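Local coordinates for putative rhamnosidase (Streptomyces avermitilis, PDB 3W5M), which hydrolyses terminal non-reducing alpha-L-rhamnose residues from citrus flavonoids and gum arabic, and binds L-rhamnose through a calcium-dependent carbohydrate-binding module, at residues 736-741 / 798-803. Sequence-based numbering, arbitrary orientation.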
loop_
_atom_site.group_PDB
_atom_site.type_symbol
_atom_site.label_atom_id
_atom_site.label_comp_id
_atom_site.label_asym_id
_atom_site.label_seq_id
_atom_site.Cartn_x
_atom_site.Cartn_y
_atom_site.Cartn_z
ATOM N N GLY A 736 -26.092 -28.332 1.416
ATOM C CA GLY A 736 -25.664 -29.285 2.454
ATOM C C GLY A 736 -24.251 -29.000 2.907
ATOM O O GLY A 736 -23.463 -29.916 3.133
ATOM N N LEU A 737 -23.929 -27.700 2.961
ATOM C CA LEU A 737 -22.646 -27.158 3.417
ATOM C C LEU A 737 -21.499 -27.269 2.416
ATOM O O LEU A 737 -20.368 -26.889 2.725
ATOM C CB LEU A 737 -22.262 -27.723 4.792
ATOM C CG LEU A 737 -23.327 -27.495 5.871
ATOM C CD1 LEU A 737 -22.957 -28.307 7.099
ATOM C CD2 LEU A 737 -23.505 -26.014 6.213
ATOM N N LEU A 738 -21.784 -27.782 1.216
ATOM C CA LEU A 738 -20.761 -27.870 0.189
ATOM C C LEU A 738 -20.817 -26.581 -0.595
ATOM O O LEU A 738 -21.896 -26.121 -0.959
ATOM C CB LEU A 738 -20.988 -29.083 -0.736
ATOM C CG LEU A 738 -21.080 -30.453 -0.043
ATOM C CD1 LEU A 738 -21.231 -31.544 -1.106
ATOM C CD2 LEU A 738 -19.887 -30.730 0.882
ATOM N N ARG A 739 -19.652 -25.984 -0.840
ATOM C CA ARG A 739 -19.622 -24.712 -1.555
ATOM C C ARG A 739 -19.424 -24.918 -3.061
ATOM O O ARG A 739 -18.773 -25.889 -3.469
ATOM C CB ARG A 739 -18.523 -23.815 -0.957
ATOM C CG ARG A 739 -18.889 -23.340 0.450
ATOM C CD ARG A 739 -19.552 -21.970 0.400
ATOM N NE ARG A 739 -18.609 -20.949 -0.093
ATOM C CZ ARG A 739 -18.969 -19.861 -0.780
ATOM N NH1 ARG A 739 -20.235 -19.644 -1.079
ATOM N NH2 ARG A 739 -18.041 -18.985 -1.176
ATOM N N PRO A 740 -19.949 -23.979 -3.883
ATOM C CA PRO A 740 -19.781 -24.021 -5.347
ATOM C C PRO A 740 -18.314 -24.031 -5.784
ATOM O O PRO A 740 -17.452 -23.528 -5.060
ATOM C CB PRO A 740 -20.453 -22.723 -5.820
ATOM C CG PRO A 740 -21.361 -22.302 -4.729
ATOM C CD PRO A 740 -20.764 -22.823 -3.449
ATOM N N ALA A 741 -18.016 -24.608 -6.952
ATOM C CA ALA A 741 -16.661 -24.589 -7.469
ATOM C C ALA A 741 -16.387 -23.258 -8.214
ATOM O O ALA A 741 -16.098 -23.234 -9.415
ATOM C CB ALA A 741 -16.385 -25.813 -8.357
ATOM N N THR A 798 -17.053 -36.522 3.776
ATOM C CA THR A 798 -17.907 -37.379 2.958
ATOM C C THR A 798 -17.764 -37.098 1.460
ATOM O O THR A 798 -17.749 -38.035 0.646
ATOM C CB THR A 798 -19.373 -37.274 3.405
ATOM O OG1 THR A 798 -19.462 -37.722 4.763
ATOM C CG2 THR A 798 -20.283 -38.142 2.538
ATOM N N ALA A 799 -17.623 -35.820 1.108
ATOM C CA ALA A 799 -17.632 -35.407 -0.291
ATOM C C ALA A 799 -16.291 -35.590 -0.964
ATOM O O ALA A 799 -16.245 -35.974 -2.135
ATOM C CB ALA A 799 -18.126 -33.958 -0.430
ATOM N N TYR A 800 -15.199 -35.349 -0.238
ATOM C CA TYR A 800 -13.896 -35.225 -0.872
ATOM C C TYR A 800 -12.775 -36.130 -0.375
ATOM O O TYR A 800 -11.707 -36.181 -1.010
ATOM C CB TYR A 800 -13.426 -33.744 -0.852
ATOM C CG TYR A 800 -14.503 -32.710 -1.130
ATOM C CD1 TYR A 800 -15.124 -32.616 -2.384
ATOM C CD2 TYR A 800 -14.888 -31.798 -0.136
ATOM C CE1 TYR A 800 -16.101 -31.653 -2.623
ATOM C CE2 TYR A 800 -15.866 -30.845 -0.358
ATOM C CZ TYR A 800 -16.463 -30.761 -1.597
ATOM O OH TYR A 800 -17.433 -29.803 -1.793
ATOM N N VAL A 801 -12.999 -36.854 0.730
ATOM C CA VAL A 801 -11.959 -37.686 1.298
ATOM C C VAL A 801 -12.355 -39.150 1.149
ATOM O O VAL A 801 -13.414 -39.558 1.631
ATOM C CB VAL A 801 -11.686 -37.361 2.792
ATOM C CG1 VAL A 801 -10.525 -38.183 3.306
ATOM C CG2 VAL A 801 -11.375 -35.877 2.987
ATOM N N ALA A 802 -11.509 -39.903 0.459
ATOM C CA ALA A 802 -11.734 -41.329 0.200
ATOM C C ALA A 802 -11.162 -42.249 1.303
ATOM O O ALA A 802 -10.321 -41.835 2.122
ATOM C CB ALA A 802 -11.142 -41.697 -1.153
ATOM N N SER A 803 -11.584 -43.516 1.283
ATOM C CA SER A 803 -11.236 -44.486 2.329
ATOM C C SER A 803 -9.760 -44.691 2.520
ATOM O O SER A 803 -9.340 -45.065 3.617
ATOM C CB SER A 803 -11.901 -45.832 2.044
ATOM O OG SER A 803 -13.291 -45.690 2.244
#
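Leu738 forks over the end of helix 783-800, where both its methyls meet the CB of Ala799: CD2 at 3.9 Å and CD1 at 4.0 Å. The same CD2 lies 3.7 Å from Tyr800 OH and approaches the ring obliquely near CE2, leucine and tyrosine overlapping alongside each other from opposing segments. With CG anti to the carbonyl carbon (chi1 -56°), the leucine fork is carried to methyl and phenol together, which suits a branched residue; alanine is short enough to let it settle while its own CB sits 3.6 Å above the centre of the Tyr800 ring. Replacing Leu738 with an alanine would probably open a gap beside the Ala799 methyl and remove part of the apolar packing against the phenol end. A tyrosine suits its position because the hydroxyl is hydrogen-bonded to Thr761 OG1, which also bonds the backbone N of Arg739, so one threonine of helix 756-777 ties both segments. Beyond, NH1 and NH2 of Arg739 are hydrogen-bonded to His733 O and Gly691 O, and Phe796 meets Tyr800 edge-to-face. Within the (alpha/alpha)6-barrel, this small contact joins the loop between helices 713-732 and 756-777 to the C-terminal end of helix 783-800.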